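Local coordinates for BLUF domain-containing protein (Acinetobacter baumannii, PDB 6W6Z) that probably senses blue light through a flavin bound in its BLUF domain, acting as a photoreceptor, at residues Asn2-Tyr7 and Phe50-Gly55. Residues are numbered along the deposited sequence; the frame is centred on the assembly and turned at random.
Sequences NVRLCY and FQCLEG. With FMN (flavin mononucleotide), chain B.
Tyr7 and Gln51 run alongside each other where two neighbouring inner strands of the BLUF domain sheet, 2-11 and 48-54, run antiparallel, and together they reach the flavin. Tyr7 CG sits between its own backbone N and carbonyl carbon (chi1 77°), a torsion that lays the ring alongside Gln51, with CE2 3.5 Å from Gln51 CB. The phenol OH donates to Gln51 OE1 at 2.8 Å, approaching from above the amide plane, which stands 74° from the ring. An amide suits this place because its other end can donate: Gln51 NE2 bonds to FMN N5 at 3.0 Å and only weakly to FMN O4. This Tyr-Gln-flavin chain is characteristic of BLUF photoreceptors, in which light is thought to rearrange its hydrogen bonds. Leu5 and Leu53 share this face, Leu5 packing on helix 57-67 and Leu53 CD2 touching FMN O4.

Arg4, Cys6, Cys52 and Glu54 occupy the other face. Cys6 and Cys52 form a non-hydrogen-bonded pair, where small side chains fit: Cys6 SG lies 3.7 Å from Cys52 CB and obliquely beside the Phe50 ring, which also packs on helix 125-134. Six backbone hydrogen bonds join Val3 with Gly55, Leu5 with Leu53 and Tyr7 with Gln51, two per pair. Near the far end Arg4 and Glu54 extend in the same direction, their charged planes 57° apart. Tyr82 OH and the carbonyl of Glu86 also bind the guanidinium, while Glu54 OE1 is bound by His87 ND1 and the backbone N of Phe89. The salt bridge is side-on: Arg4 NE (2.9 Å) meets the anti lone pair of Glu54 OE2, while NH2 (2.8 Å) reaches OE2 from above the carboxylate plane.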
loop_
_atom_site.group_PDB
_atom_site.type_symbol
_atom_site.label_atom_id
_atom_site.label_comp_id
_atom_site.label_asym_id
_atom_site.label_seq_id
_atom_site.Cartn_x
_atom_site.Cartn_y
_atom_site.Cartn_z
ATOM N N ASN A 2 10.833 -6.323 -14.302
ATOM C CA ASN A 2 10.076 -5.434 -13.392
ATOM C C ASN A 2 8.670 -5.997 -13.259
ATOM O O ASN A 2 8.016 -6.348 -14.268
ATOM C CB ASN A 2 10.106 -3.961 -13.800
ATOM C CG ASN A 2 11.235 -3.218 -13.123
ATOM O OD1 ASN A 2 11.033 -2.154 -12.545
ATOM N ND2 ASN A 2 12.413 -3.812 -13.116
ATOM N N VAL A 3 8.193 -6.009 -12.031
ATOM C CA VAL A 3 6.838 -6.507 -11.737
ATOM C C VAL A 3 6.112 -5.514 -10.839
ATOM O O VAL A 3 6.772 -4.661 -10.157
ATOM C CB VAL A 3 6.880 -7.898 -11.107
ATOM C CG1 VAL A 3 7.766 -8.848 -11.906
ATOM C CG2 VAL A 3 7.287 -7.822 -9.647
ATOM N N ARG A 4 4.791 -5.644 -10.883
ATOM C CA ARG A 4 3.857 -5.013 -9.938
ATOM C C ARG A 4 3.242 -6.136 -9.098
ATOM O O ARG A 4 2.744 -7.105 -9.682
ATOM C CB ARG A 4 2.817 -4.199 -10.708
ATOM C CG ARG A 4 1.852 -3.492 -9.769
ATOM C CD ARG A 4 1.068 -2.345 -10.374
ATOM N NE ARG A 4 2.000 -1.483 -11.087
ATOM C CZ ARG A 4 2.025 -1.323 -12.399
ATOM N NH1 ARG A 4 1.119 -1.912 -13.154
ATOM N NH2 ARG A 4 2.949 -0.544 -12.946
ATOM N N LEU A 5 3.243 -5.990 -7.781
ATOM C CA LEU A 5 2.635 -6.979 -6.848
ATOM C C LEU A 5 1.625 -6.215 -6.009
ATOM O O LEU A 5 2.002 -5.170 -5.432
ATOM C CB LEU A 5 3.712 -7.628 -5.970
ATOM C CG LEU A 5 3.219 -8.747 -5.041
ATOM C CD1 LEU A 5 4.320 -9.780 -4.788
ATOM C CD2 LEU A 5 2.667 -8.205 -3.728
ATOM N N CYS A 6 0.407 -6.733 -5.910
ATOM C CA CYS A 6 -0.696 -6.079 -5.169
ATOM C C CYS A 6 -1.214 -7.064 -4.133
ATOM O O CYS A 6 -1.379 -8.260 -4.461
ATOM C CB CYS A 6 -1.847 -5.626 -6.077
ATOM S SG CYS A 6 -1.341 -4.451 -7.370
ATOM N N TYR A 7 -1.531 -6.566 -2.953
ATOM C CA TYR A 7 -2.170 -7.375 -1.906
ATOM C C TYR A 7 -3.031 -6.467 -1.055
ATOM O O TYR A 7 -2.892 -5.232 -1.025
ATOM C CB TYR A 7 -1.115 -8.151 -1.105
ATOM C CG TYR A 7 -0.407 -7.260 -0.122
ATOM C CD1 TYR A 7 -0.949 -7.029 1.134
ATOM C CD2 TYR A 7 0.734 -6.561 -0.490
ATOM C CE1 TYR A 7 -0.342 -6.147 2.019
ATOM C CE2 TYR A 7 1.363 -5.699 0.403
ATOM C CZ TYR A 7 0.809 -5.480 1.653
ATOM O OH TYR A 7 1.381 -4.583 2.504
ATOM N N PHE A 50 -4.319 -1.745 1.358
ATOM C CA PHE A 50 -4.079 -2.236 -0.003
ATOM C C PHE A 50 -2.706 -1.709 -0.352
ATOM O O PHE A 50 -2.470 -0.537 -0.035
ATOM C CB PHE A 50 -5.137 -1.772 -1.001
ATOM C CG PHE A 50 -4.721 -2.045 -2.432
ATOM C CD1 PHE A 50 -3.832 -1.210 -3.105
ATOM C CD2 PHE A 50 -5.114 -3.217 -3.055
ATOM C CE1 PHE A 50 -3.411 -1.503 -4.394
ATOM C CE2 PHE A 50 -4.711 -3.501 -4.361
ATOM C CZ PHE A 50 -3.837 -2.664 -5.015
ATOM N N GLN A 51 -1.815 -2.553 -0.849
ATOM C CA GLN A 51 -0.512 -2.036 -1.285
ATOM C C GLN A 51 -0.181 -2.557 -2.669
ATOM O O GLN A 51 -0.444 -3.740 -2.983
ATOM C CB GLN A 51 0.580 -2.372 -0.280
ATOM C CG GLN A 51 1.856 -1.617 -0.561
ATOM C CD GLN A 51 2.926 -1.838 0.477
ATOM O OE1 GLN A 51 3.077 -2.944 1.005
ATOM N NE2 GLN A 51 3.646 -0.768 0.810
ATOM N N CYS A 52 0.467 -1.717 -3.460
ATOM C CA CYS A 52 1.075 -2.131 -4.736
ATOM C C CYS A 52 2.562 -1.803 -4.667
ATOM O O CYS A 52 2.898 -0.690 -4.226
ATOM C CB CYS A 52 0.266 -1.465 -5.845
ATOM S SG CYS A 52 1.153 -1.301 -7.409
ATOM N N LEU A 53 3.420 -2.794 -4.951
ATOM C CA LEU A 53 4.888 -2.665 -5.017
ATOM C C LEU A 53 5.321 -2.809 -6.476
ATOM O O LEU A 53 4.859 -3.771 -7.134
ATOM C CB LEU A 53 5.540 -3.756 -4.165
ATOM C CG LEU A 53 5.102 -3.823 -2.693
ATOM C CD1 LEU A 53 5.665 -5.067 -2.027
ATOM C CD2 LEU A 53 5.541 -2.571 -1.958
ATOM N N GLU A 54 6.219 -1.945 -6.939
ATOM C CA GLU A 54 6.766 -2.004 -8.322
ATOM C C GLU A 54 8.285 -2.053 -8.264
ATOM O O GLU A 54 8.857 -1.185 -7.568
ATOM C CB GLU A 54 6.435 -0.755 -9.151
ATOM C CG GLU A 54 4.977 -0.555 -9.444
ATOM C CD GLU A 54 4.613 0.797 -10.079
ATOM O OE1 GLU A 54 5.417 1.742 -10.038
ATOM O OE2 GLU A 54 3.509 0.908 -10.582
ATOM N N GLY A 55 8.909 -2.944 -9.048
ATOM C CA GLY A 55 10.380 -3.015 -9.150
ATOM C C GLY A 55 10.862 -4.382 -9.580
ATOM O O GLY A 55 10.027 -5.197 -10.051
HETATM N N1 FMN B . 8.634 -1.936 4.357
HETATM C C2 FMN B . 9.293 -1.512 3.265
HETATM O O2 FMN B . 10.564 -1.549 3.294
HETATM N N3 FMN B . 8.650 -1.186 2.124
HETATM C C4 FMN B . 7.312 -1.183 2.018
HETATM O O4 FMN B . 6.720 -0.852 0.994
HETATM C C4A FMN B . 6.530 -1.570 3.186
HETATM N N5 FMN B . 5.214 -1.584 3.197
HETATM C C5A FMN B . 4.579 -2.028 4.311
HETATM C C6 FMN B . 3.202 -2.027 4.300
HETATM C C7 FMN B . 2.493 -2.498 5.391
HETATM C C7M FMN B . 0.998 -2.453 5.320
HETATM C C8 FMN B . 3.177 -2.861 6.644
HETATM C C8M FMN B . 2.336 -3.316 7.828
HETATM C C9 FMN B . 4.562 -2.864 6.646
HETATM C C9A FMN B . 5.270 -2.421 5.535
HETATM N N10 FMN B . 6.658 -2.347 5.527
HETATM C C10 FMN B . 7.295 -1.956 4.366
HETATM C "C1'" FMN B . 7.502 -2.699 6.718
HETATM C "C2'" FMN B . 8.100 -4.088 6.740
HETATM O "O2'" FMN B . 7.062 -5.027 7.063
HETATM C "C3'" FMN B . 9.198 -4.111 7.836
HETATM O "O3'" FMN B . 8.745 -3.504 9.051
HETATM C "C4'" FMN B . 10.431 -3.310 7.471
HETATM O "O4'" FMN B . 10.932 -3.749 6.187
HETATM C "C5'" FMN B . 11.547 -3.517 8.525
HETATM O "O5'" FMN B . 12.004 -4.884 8.617
HETATM P P FMN B . 13.242 -5.365 9.591
HETATM O O1P FMN B . 12.531 -5.805 10.857
HETATM O O2P FMN B . 13.866 -6.477 8.766
HETATM O O3P FMN B . 14.145 -4.165 9.816
#